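PDB 2OO3: protein involved in catabolism of external DNA from Legionella pneumophila subsp. pneumophila, which probably methylates the N6 atom of adenine 2030 in 23S ribosomal RNA, with S-adenosyl-L-methionine as the methyl donor. Local coordinates for residues K19-T22 with L23-L27; G65-P68 with V69-D72; H122-E125 with Y126-L130; K172-Y175 with K176-P179. One frame throughout, in Å; residues are numbered along the deposited sequence.

Interaction 1: residues K19-T22 with L23-L27; sequences KHIT and LTRLL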
loop_
_atom_site.group_PDB
_atom_site.type_symbol
_atom_site.label_atom_id
_atom_site.label_comp_id
_atom_site.label_asym_id
_atom_site.label_seq_id
_atom_site.Cartn_x
_atom_site.Cartn_y
_atom_site.Cartn_z
ATOM N N LYS A 19 3.895 0.745 3.494
ATOM C CA LYS A 19 2.840 0.636 2.480
ATOM C C LYS A 19 1.551 1.376 2.900
ATOM O O LYS A 19 0.916 2.090 2.092
ATOM C CB LYS A 19 2.627 -0.851 2.143
ATOM C CG LYS A 19 1.232 -1.336 2.013
ATOM C CD LYS A 19 1.121 -2.875 1.794
ATOM C CE LYS A 19 2.238 -3.686 2.447
ATOM N NZ LYS A 19 1.990 -5.152 2.306
ATOM N N HIS A 20 1.156 1.223 4.158
ATOM C CA HIS A 20 -0.104 1.817 4.606
ATOM C C HIS A 20 -0.015 3.325 4.837
ATOM O O HIS A 20 -0.960 4.033 4.561
ATOM C CB HIS A 20 -0.642 1.090 5.833
ATOM C CG HIS A 20 -1.121 -0.305 5.533
ATOM N ND1 HIS A 20 -1.089 -1.320 6.467
ATOM C CD2 HIS A 20 -1.666 -0.846 4.409
ATOM C CE1 HIS A 20 -1.598 -2.422 5.940
ATOM N NE2 HIS A 20 -1.946 -2.164 4.691
ATOM N N ILE A 21 1.130 3.819 5.307
ATOM C CA ILE A 21 1.292 5.261 5.421
ATOM C C ILE A 21 1.256 5.861 4.028
ATOM O O ILE A 21 0.604 6.907 3.825
ATOM C CB ILE A 21 2.627 5.651 6.121
ATOM C CG1 ILE A 21 2.615 5.093 7.547
ATOM C CG2 ILE A 21 2.813 7.188 6.101
ATOM C CD1 ILE A 21 3.976 5.209 8.285
ATOM N N THR A 22 1.958 5.207 3.083
ATOM C CA THR A 22 1.926 5.610 1.660
ATOM C C THR A 22 0.489 5.694 1.155
ATOM O O THR A 22 0.088 6.707 0.594
ATOM C CB THR A 22 2.754 4.672 0.786
ATOM O OG1 THR A 22 4.136 4.776 1.200
ATOM C CG2 THR A 22 2.663 5.076 -0.686
ATOM N N LEU A 23 -0.281 4.631 1.356
ATOM C CA LEU A 23 -1.709 4.647 1.014
ATOM C C LEU A 23 -2.433 5.855 1.639
ATOM O O LEU A 23 -3.149 6.568 0.948
ATOM C CB LEU A 23 -2.364 3.330 1.475
ATOM C CG LEU A 23 -3.879 3.204 1.270
ATOM C CD1 LEU A 23 -4.314 3.408 -0.200
ATOM C CD2 LEU A 23 -4.369 1.821 1.794
ATOM N N THR A 24 -2.240 6.101 2.939
ATOM C CA THR A 24 -2.945 7.212 3.589
ATOM C C THR A 24 -2.625 8.565 2.951
ATOM O O THR A 24 -3.514 9.422 2.851
ATOM C CB THR A 24 -2.776 7.272 5.136
ATOM O OG1 THR A 24 -1.455 7.706 5.491
ATOM C CG2 THR A 24 -3.107 5.908 5.813
ATOM N N ARG A 25 -1.381 8.745 2.495
ATOM C CA ARG A 25 -0.955 10.040 1.922
ATOM C C ARG A 25 -1.587 10.174 0.540
ATOM O O ARG A 25 -2.055 11.263 0.155
ATOM C CB ARG A 25 0.582 10.127 1.842
ATOM C CG ARG A 25 1.263 10.000 3.222
ATOM C CD ARG A 25 1.475 11.338 3.951
ATOM N NE ARG A 25 0.500 12.405 3.714
ATOM C CZ ARG A 25 -0.451 12.786 4.571
ATOM N NH1 ARG A 25 -0.640 12.177 5.722
ATOM N NH2 ARG A 25 -1.247 13.774 4.256
ATOM N N LEU A 26 -1.675 9.051 -0.184
ATOM C CA LEU A 26 -2.296 9.064 -1.514
ATOM C C LEU A 26 -3.783 9.388 -1.403
ATOM O O LEU A 26 -4.292 10.193 -2.174
ATOM C CB LEU A 26 -2.075 7.727 -2.254
ATOM C CG LEU A 26 -0.585 7.447 -2.581
ATOM C CD1 LEU A 26 -0.482 6.063 -3.172
ATOM C CD2 LEU A 26 -0.018 8.522 -3.579
ATOM N N LEU A 27 -4.454 8.780 -0.426
ATOM C CA LEU A 27 -5.891 9.001 -0.184
ATOM C C LEU A 27 -6.178 10.437 0.248
ATOM O O LEU A 27 -7.098 11.069 -0.270
ATOM C CB LEU A 27 -6.426 8.021 0.856
ATOM C CG LEU A 27 -6.492 6.543 0.379
ATOM C CD1 LEU A 27 -6.779 5.686 1.588
ATOM C CD2 LEU A 27 -7.531 6.303 -0.688
#

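Interaction 2: residues G65-P68 with V69-D72; sequences GINP and VWLD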
loop_
_atom_site.group_PDB
_atom_site.type_symbol
_atom_site.label_atom_id
_atom_site.label_comp_id
_atom_site.label_asym_id
_atom_site.label_seq_id
_atom_site.Cartn_x
_atom_site.Cartn_y
_atom_site.Cartn_z
ATOM N N GLY A 65 7.372 -3.593 13.557
ATOM C CA GLY A 65 6.857 -2.758 12.506
ATOM C C GLY A 65 6.060 -1.689 13.178
ATOM O O GLY A 65 6.618 -0.719 13.667
ATOM N N ILE A 66 4.743 -1.875 13.196
ATOM C CA ILE A 66 3.854 -0.928 13.821
ATOM C C ILE A 66 4.147 -0.663 15.321
ATOM O O ILE A 66 3.993 0.464 15.780
ATOM C CB ILE A 66 2.354 -1.299 13.621
ATOM C CG1 ILE A 66 1.417 -0.224 14.200
ATOM C CG2 ILE A 66 2.004 -2.642 14.255
ATOM C CD1 ILE A 66 1.705 1.201 13.700
ATOM N N ASN A 67 4.541 -1.680 16.089
ATOM C CA ASN A 67 4.573 -1.455 17.535
ATOM C C ASN A 67 5.471 -0.278 18.012
ATOM O O ASN A 67 5.025 0.520 18.841
ATOM C CB ASN A 67 4.849 -2.744 18.323
ATOM C CG ASN A 67 4.220 -2.722 19.706
ATOM O OD1 ASN A 67 3.104 -2.212 19.887
ATOM N ND2 ASN A 67 4.922 -3.284 20.693
ATOM N N PRO A 68 6.734 -0.188 17.533
ATOM C CA PRO A 68 7.564 0.976 17.953
ATOM C C PRO A 68 6.988 2.326 17.505
ATOM O O PRO A 68 7.130 3.341 18.201
ATOM C CB PRO A 68 8.916 0.734 17.244
ATOM C CG PRO A 68 8.926 -0.756 16.915
ATOM C CD PRO A 68 7.480 -1.117 16.660
ATOM N N VAL A 69 6.328 2.322 16.352
ATOM C CA VAL A 69 5.765 3.531 15.773
ATOM C C VAL A 69 4.562 3.924 16.628
ATOM O O VAL A 69 4.422 5.109 17.033
ATOM C CB VAL A 69 5.393 3.311 14.250
ATOM C CG1 VAL A 69 4.617 4.482 13.692
ATOM C CG2 VAL A 69 6.647 3.113 13.414
ATOM N N TRP A 70 3.719 2.932 16.924
ATOM C CA TRP A 70 2.529 3.127 17.729
ATOM C C TRP A 70 2.853 3.583 19.149
ATOM O O TRP A 70 2.241 4.524 19.659
ATOM C CB TRP A 70 1.722 1.832 17.820
ATOM C CG TRP A 70 0.530 1.870 18.796
ATOM C CD1 TRP A 70 0.442 1.218 20.008
ATOM C CD2 TRP A 70 -0.733 2.561 18.622
ATOM N NE1 TRP A 70 -0.781 1.473 20.592
ATOM C CE2 TRP A 70 -1.519 2.291 19.771
ATOM C CE3 TRP A 70 -1.266 3.389 17.611
ATOM C CZ2 TRP A 70 -2.828 2.787 19.929
ATOM C CZ3 TRP A 70 -2.567 3.902 17.773
ATOM C CH2 TRP A 70 -3.328 3.594 18.933
ATOM N N LEU A 71 3.799 2.902 19.782
ATOM C CA LEU A 71 4.190 3.266 21.138
ATOM C C LEU A 71 4.680 4.711 21.221
ATOM O O LEU A 71 4.426 5.387 22.222
ATOM C CB LEU A 71 5.264 2.305 21.663
ATOM C CG LEU A 71 4.726 0.908 21.986
ATOM C CD1 LEU A 71 5.835 -0.012 22.415
ATOM C CD2 LEU A 71 3.631 0.947 23.041
ATOM N N ASP A 72 5.371 5.175 20.181
ATOM C CA ASP A 72 5.906 6.539 20.151
ATOM C C ASP A 72 5.031 7.534 19.410
ATOM O O ASP A 72 5.528 8.572 18.954
ATOM C CB ASP A 72 7.297 6.559 19.514
ATOM C CG ASP A 72 8.155 7.703 20.027
ATOM O OD1 ASP A 72 7.953 8.109 21.195
ATOM O OD2 ASP A 72 9.024 8.187 19.270
#

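Interaction 3: residues H122-E125 with Y126-L130; sequences HPTE and YNFLL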
loop_
_atom_site.group_PDB
_atom_site.type_symbol
_atom_site.label_atom_id
_atom_site.label_comp_id
_atom_site.label_asym_id
_atom_site.label_seq_id
_atom_site.Cartn_x
_atom_site.Cartn_y
_atom_site.Cartn_z
ATOM N N HIS A 122 -8.497 -15.726 -2.085
ATOM C CA HIS A 122 -8.655 -16.809 -1.105
ATOM C C HIS A 122 -10.046 -16.801 -0.434
ATOM O O HIS A 122 -10.482 -15.764 0.094
ATOM C CB HIS A 122 -7.534 -16.770 -0.049
ATOM C CG HIS A 122 -7.530 -17.961 0.863
ATOM N ND1 HIS A 122 -6.432 -18.785 1.009
ATOM C CD2 HIS A 122 -8.496 -18.478 1.659
ATOM C CE1 HIS A 122 -6.729 -19.762 1.852
ATOM N NE2 HIS A 122 -7.977 -19.600 2.257
ATOM N N PRO A 123 -10.750 -17.953 -0.450
ATOM C CA PRO A 123 -12.107 -18.012 0.082
ATOM C C PRO A 123 -12.258 -17.690 1.563
ATOM O O PRO A 123 -13.243 -17.062 1.939
ATOM C CB PRO A 123 -12.562 -19.438 -0.244
ATOM C CG PRO A 123 -11.319 -20.207 -0.438
ATOM C CD PRO A 123 -10.329 -19.260 -1.011
ATOM N N THR A 124 -11.319 -18.124 2.407
ATOM C CA THR A 124 -11.382 -17.771 3.831
ATOM C C THR A 124 -11.172 -16.273 4.031
ATOM O O THR A 124 -11.916 -15.635 4.799
ATOM C CB THR A 124 -10.347 -18.552 4.677
ATOM O OG1 THR A 124 -10.588 -19.954 4.512
ATOM C CG2 THR A 124 -10.492 -18.197 6.161
ATOM N N GLU A 125 -10.157 -15.731 3.358
ATOM C CA GLU A 125 -9.841 -14.313 3.447
ATOM C C GLU A 125 -11.015 -13.469 2.926
ATOM O O GLU A 125 -11.448 -12.501 3.566
ATOM C CB GLU A 125 -8.569 -13.988 2.657
ATOM C CG GLU A 125 -7.333 -14.754 3.159
ATOM C CD GLU A 125 -7.241 -14.725 4.676
ATOM O OE1 GLU A 125 -6.896 -13.660 5.229
ATOM O OE2 GLU A 125 -7.570 -15.752 5.320
ATOM N N TYR A 126 -11.528 -13.860 1.767
ATOM C CA TYR A 126 -12.690 -13.197 1.189
ATOM C C TYR A 126 -13.877 -13.199 2.155
ATOM O O TYR A 126 -14.553 -12.173 2.321
ATOM C CB TYR A 126 -13.056 -13.837 -0.150
ATOM C CG TYR A 126 -14.453 -13.490 -0.612
ATOM C CD1 TYR A 126 -14.715 -12.269 -1.262
ATOM C CD2 TYR A 126 -15.509 -14.379 -0.411
ATOM C CE1 TYR A 126 -16.037 -11.951 -1.696
ATOM C CE2 TYR A 126 -16.790 -14.079 -0.824
ATOM C CZ TYR A 126 -17.044 -12.860 -1.470
ATOM O OH TYR A 126 -18.337 -12.582 -1.859
ATOM N N ASN A 127 -14.136 -14.345 2.800
ATOM C CA ASN A 127 -15.256 -14.421 3.728
ATOM C C ASN A 127 -15.098 -13.484 4.918
ATOM O O ASN A 127 -16.096 -12.957 5.404
ATOM C CB ASN A 127 -15.532 -15.862 4.215
ATOM C CG ASN A 127 -16.192 -16.749 3.138
ATOM O OD1 ASN A 127 -15.753 -17.875 2.927
ATOM N ND2 ASN A 127 -17.231 -16.252 2.465
ATOM N N PHE A 128 -13.858 -13.258 5.365
ATOM C CA PHE A 128 -13.612 -12.292 6.441
ATOM C C PHE A 128 -13.777 -10.871 5.950
ATOM O O PHE A 128 -14.274 -10.030 6.656
ATOM C CB PHE A 128 -12.206 -12.432 7.022
ATOM C CG PHE A 128 -12.066 -13.507 8.052
ATOM C CD1 PHE A 128 -12.595 -13.343 9.334
ATOM C CD2 PHE A 128 -11.340 -14.665 7.769
ATOM C CE1 PHE A 128 -12.442 -14.354 10.296
ATOM C CE2 PHE A 128 -11.178 -15.683 8.724
ATOM C CZ PHE A 128 -11.735 -15.527 9.988
ATOM N N LEU A 129 -13.357 -10.611 4.722
ATOM C CA LEU A 129 -13.485 -9.274 4.118
ATOM C C LEU A 129 -14.957 -8.833 3.965
ATOM O O LEU A 129 -15.276 -7.639 4.011
ATOM C CB LEU A 129 -12.809 -9.290 2.746
ATOM C CG LEU A 129 -12.597 -7.954 2.019
ATOM C CD1 LEU A 129 -11.683 -7.036 2.834
ATOM C CD2 LEU A 129 -11.982 -8.284 0.685
ATOM N N LEU A 130 -15.856 -9.805 3.817
ATOM C CA LEU A 130 -17.295 -9.507 3.770
ATOM C C LEU A 130 -17.819 -8.921 5.077
ATOM O O LEU A 130 -18.928 -8.381 5.102
ATOM C CB LEU A 130 -18.116 -10.783 3.433
ATOM C CG LEU A 130 -17.939 -11.347 2.033
ATOM C CD1 LEU A 130 -18.659 -12.702 1.894
ATOM C CD2 LEU A 130 -18.433 -10.339 0.968
#

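Interaction 4: residues K172-Y175 with K176-P179; sequences KEEY and KEIP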
loop_
_atom_site.group_PDB
_atom_site.type_symbol
_atom_site.label_atom_id
_atom_site.label_comp_id
_atom_site.label_asym_id
_atom_site.label_seq_id
_atom_site.Cartn_x
_atom_site.Cartn_y
_atom_site.Cartn_z
ATOM N N LYS A 172 7.341 -16.734 -8.157
ATOM C CA LYS A 172 8.355 -15.964 -8.854
ATOM C C LYS A 172 7.713 -15.276 -10.058
ATOM O O LYS A 172 8.044 -14.130 -10.397
ATOM C CB LYS A 172 9.435 -16.946 -9.327
ATOM C CG LYS A 172 10.579 -16.387 -10.085
ATOM C CD LYS A 172 11.361 -17.603 -10.541
ATOM C CE LYS A 172 12.123 -17.394 -11.786
ATOM N NZ LYS A 172 13.140 -18.484 -11.907
ATOM N N GLU A 173 6.771 -15.965 -10.694
ATOM C CA GLU A 173 6.177 -15.418 -11.920
ATOM C C GLU A 173 5.399 -14.116 -11.675
ATOM O O GLU A 173 5.187 -13.350 -12.603
ATOM C CB GLU A 173 5.309 -16.474 -12.615
ATOM C CG GLU A 173 6.116 -17.702 -13.173
ATOM C CD GLU A 173 6.664 -18.690 -12.091
ATOM O OE1 GLU A 173 6.078 -18.783 -10.974
ATOM O OE2 GLU A 173 7.688 -19.387 -12.391
ATOM N N GLU A 174 4.991 -13.866 -10.428
ATOM C CA GLU A 174 4.300 -12.607 -10.072
ATOM C C GLU A 174 5.125 -11.364 -10.407
ATOM O O GLU A 174 4.573 -10.281 -10.677
ATOM C CB GLU A 174 3.908 -12.614 -8.600
ATOM C CG GLU A 174 2.836 -13.676 -8.289
ATOM C CD GLU A 174 2.360 -13.627 -6.836
ATOM O OE1 GLU A 174 1.911 -12.537 -6.401
ATOM O OE2 GLU A 174 2.450 -14.676 -6.137
ATOM N N TYR A 175 6.455 -11.513 -10.394
ATOM C CA TYR A 175 7.342 -10.379 -10.661
ATOM C C TYR A 175 7.304 -9.953 -12.132
ATOM O O TYR A 175 7.744 -8.860 -12.476
ATOM C CB TYR A 175 8.778 -10.730 -10.293
ATOM C CG TYR A 175 9.086 -10.777 -8.817
ATOM C CD1 TYR A 175 9.496 -9.625 -8.132
ATOM C CD2 TYR A 175 9.026 -11.968 -8.127
ATOM C CE1 TYR A 175 9.833 -9.679 -6.762
ATOM C CE2 TYR A 175 9.326 -12.035 -6.758
ATOM C CZ TYR A 175 9.744 -10.902 -6.089
ATOM O OH TYR A 175 10.053 -11.010 -4.749
ATOM N N LYS A 176 6.823 -10.836 -13.004
ATOM C CA LYS A 176 6.546 -10.449 -14.398
ATOM C C LYS A 176 5.062 -10.293 -14.711
ATOM O O LYS A 176 4.706 -9.449 -15.546
ATOM C CB LYS A 176 7.227 -11.376 -15.414
ATOM C CG LYS A 176 6.910 -12.791 -15.286
ATOM C CD LYS A 176 7.278 -13.519 -16.589
ATOM C CE LYS A 176 6.595 -14.892 -16.644
ATOM N NZ LYS A 176 7.394 -15.861 -15.838
ATOM N N GLU A 177 4.198 -11.070 -14.043
ATOM C CA GLU A 177 2.745 -10.904 -14.250
ATOM C C GLU A 177 2.271 -9.489 -13.886
ATOM O O GLU A 177 1.467 -8.885 -14.577
ATOM C CB GLU A 177 1.977 -11.907 -13.415
ATOM C CG GLU A 177 2.142 -13.335 -13.917
ATOM C CD GLU A 177 1.624 -14.379 -12.955
ATOM O OE1 GLU A 177 1.177 -14.015 -11.843
ATOM O OE2 GLU A 177 1.656 -15.578 -13.322
ATOM N N ILE A 178 2.772 -8.986 -12.765
ATOM C CA ILE A 178 2.293 -7.724 -12.207
ATOM C C ILE A 178 2.601 -6.539 -13.112
ATOM O O ILE A 178 1.675 -5.824 -13.478
ATOM C CB ILE A 178 2.788 -7.524 -10.727
ATOM C CG1 ILE A 178 2.070 -8.533 -9.819
ATOM C CG2 ILE A 178 2.600 -6.091 -10.262
ATOM C CD1 ILE A 178 0.537 -8.412 -9.773
ATOM N N PRO A 179 3.876 -6.333 -13.504
ATOM C CA PRO A 179 4.091 -5.201 -14.407
ATOM C C PRO A 179 3.383 -5.352 -15.748
ATOM O O PRO A 179 3.032 -4.351 -16.341
ATOM C CB PRO A 179 5.599 -5.212 -14.634
ATOM C CG PRO A 179 6.163 -5.885 -13.378
ATOM C CD PRO A 179 5.143 -6.988 -13.149
#

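Interaction 1: residues K19-T22 with L23-L27
Thr24 turns its hydroxyl back onto the carbonyl of Ile21, one turn earlier in the buried alpha-helix 14-30 of this Rossmann-like methyltransferase. Across this turn the Thr24 side chain meets mainly backbone oxygens; it also packs on Phe105 of helix 102-109. Thr24 CB lies 3.6 Å from Ile21 O. OG1 sits between the backbone N and the carbonyl carbon, chi1 73°, which brings it over the preceding turn. There Thr24 OG1 gives a 2.8 Å hydrogen bond to Ile21 O. Thr24 CG2, beside the backbone N, comes to 3.1 Å from His20 O. Ile21 O is therefore gripped twice, by Thr24 OG1 and by Arg25 N. The hydroxyl approaches it well off the C=O direction, at a C=O...O angle of 122°, and the amide approaches more nearly end-on. The threonine thus satisfies its buried hydroxyl within its own helix.

On another flank Thr22 and Leu26 lie side by side and point the same way. Thr22 CG2 is 4.1 Å from Leu26 CD1. Both residues pack on Phe249 of helix 249-263. The hydroxyl of Thr22 bonds back to Ile18 O. Leu23 faces strand 161-165 and Ser102.

The polar ends of three buried residues find partners in other parts of the chain. Lys19 forms salt bridges with Asp166, the predicted proton acceptor, and with Asp16. His20, a predicted S-adenosyl-L-methionine ligand, bonds to Tyr99 through ND1. Arg25 reaches Glu82 and Glu252, while Arg25 CG stays 3.2 Å from Ile21 O.

Interaction 2: residues G65-P68 with V69-D72
Ile66 and Trp70 lie side by side, one turn apart on the short helix 66-71, and point the same way. This helix of less than two turns packs against helices 81-90 and 249-263 of the Rossmann-like methyltransferase. Ile66 CD1 comes alongside the root of the tryptophan, 4.2 Å from Trp70 CB, and does not reach over the indole. With CG1 anti to the backbone N, chi1 -176°, the isoleucine end runs forward along the helix to get there. Ile66 CD1 is also 4.3 Å from Val69 CB. Trp70 leads its ring away from this turn. The indole packs on Ile84 and Ile87 of helix 81-90, and NE1 bonds to the carbonyl of Ser94.

Asn67 and Leu71 are set differently: their side chains cross obliquely. The amide of Asn67 meets the branched end of the leucine, and Asn67 ND2 is 3.8 Å from Leu71 CD1. This is a contact of a polar group with a methyl, at the more exposed side of the helix. Val69 and Pro68 turn to another helix, 249-263, where they meet Leu260 and Tyr263.

Main-chain bonds join the same residues. Trp70 N to Ile66 O is short at 2.7 Å and almost straight, 169° at the hydrogen. Leu71 N bonds to Asn67 O at 2.8 Å, tilted somewhat from the carbonyl plane. The last turn is looser, and Asp72 is the first residue to leave helical angles. Asp72 N comes to Pro68 O at 3.2 Å, from 40° above the carbonyl plane.

Interaction 3: residues H122-E125 with Y126-L130
This is a local, mostly solvent-facing contact along helix 123-129, in which Thr124 meets Phe128 one turn on. The helix is the crossover of the beta-alpha-beta unit formed with strands 115-119 and 139-142 of the Rossmann-like sheet. The two side chains lie side by side and point the same way. Thr124 CG2 is 3.7 Å from Phe128 CE2. It gets there because CG2 is anti to the backbone N while OG1 turns back, chi1 -58°, toward His122. OG1 makes only a weak bond to His122 NE2 there. Phe128 CD2 also comes to 3.2 Å from Thr124 O. The ring has a cation-pi partner in Arg46, which also forms a salt bridge with Glu125 OE1.

The inner side of the helix is carried by Tyr126 and Leu129, which both touch Val141 of strand 139-142. Leu130 CG lies over one face of the Tyr126 ring, 3.9 Å above its plane and toward the rim. The same ring stacks with His143.

His122 holds the N-cap position, and its backbone N bonds to Glu120, a predicted S-adenosyl-L-methionine ligand. The helix therefore starts beside the predicted cofactor site. Its first turn closes with Tyr126 N to His122 O, 2.7 Å long and 167° at the hydrogen.

Interaction 4: residues K172-Y175 with K176-P179
Glu173 O is the centre of this contact and accepts two amides. Glu177 N is 2.9 Å from Glu173 O, in the carbonyl plane. Lys176 N lies 3.0 Å from the same Glu173 O but 56° above that plane. This second bond is an i to i+3 bond near the start of the helix.

The side chains meet polar end to carbon chain. Lys176 and Glu173 lie side by side, with Lys176 NZ 3.5 Å from Glu173 CG. Lys176 has CG between the backbone N and the carbonyl carbon, chi1 56°, which lays the chain back over Glu173 O. The charged ends stay apart: Glu173 OE2 is 4.9 Å from Lys176 NZ. Glu174 and Glu177 run at a slant to each other, their carboxylate planes 22° apart. Glu177 OE1 is 3.9 Å from Glu174 CG. Arg171, just before this segment, serves both carboxylates. Its guanidinium pairs with Glu177 OE1 and its backbone N bonds to Glu174 OE2, which probably eases the like charges.

Further out, Tyr175 meets the ring of Tyr169 and Ile178 packs on Pro167 and Val196. Pro179 has no N-H to give. Pro179 CD instead sits 3.3 Å from Tyr175 O, and the helix kinks there. The arrangement leads into helix 174-188, the crossover of a beta-alpha-beta unit between strands 161-165 and 193-200, typical of Rossmann-like methyltransferases.

In the fold
The four contacts sit on four helices, and none touches another. Interaction 1 is the central one, its centre about 6 Å from that of the chain, and carries the residues next to Asp166, the predicted proton acceptor, and the predicted S-adenosyl-L-methionine site. Interaction 2, which packs on other helices, comes nearest to it, with nearest atoms about 5 Å apart. Interactions 3 and 4 each keep about 11 Å between nearest atoms and interaction 1. They belong to different crossovers of the sheet, their centres about 24 Å apart, yet both border the predicted cofactor site, through Glu120 and His43. Interactions 2 and 4 lie on opposite sides of the chain centre, about 32 Å between their centres.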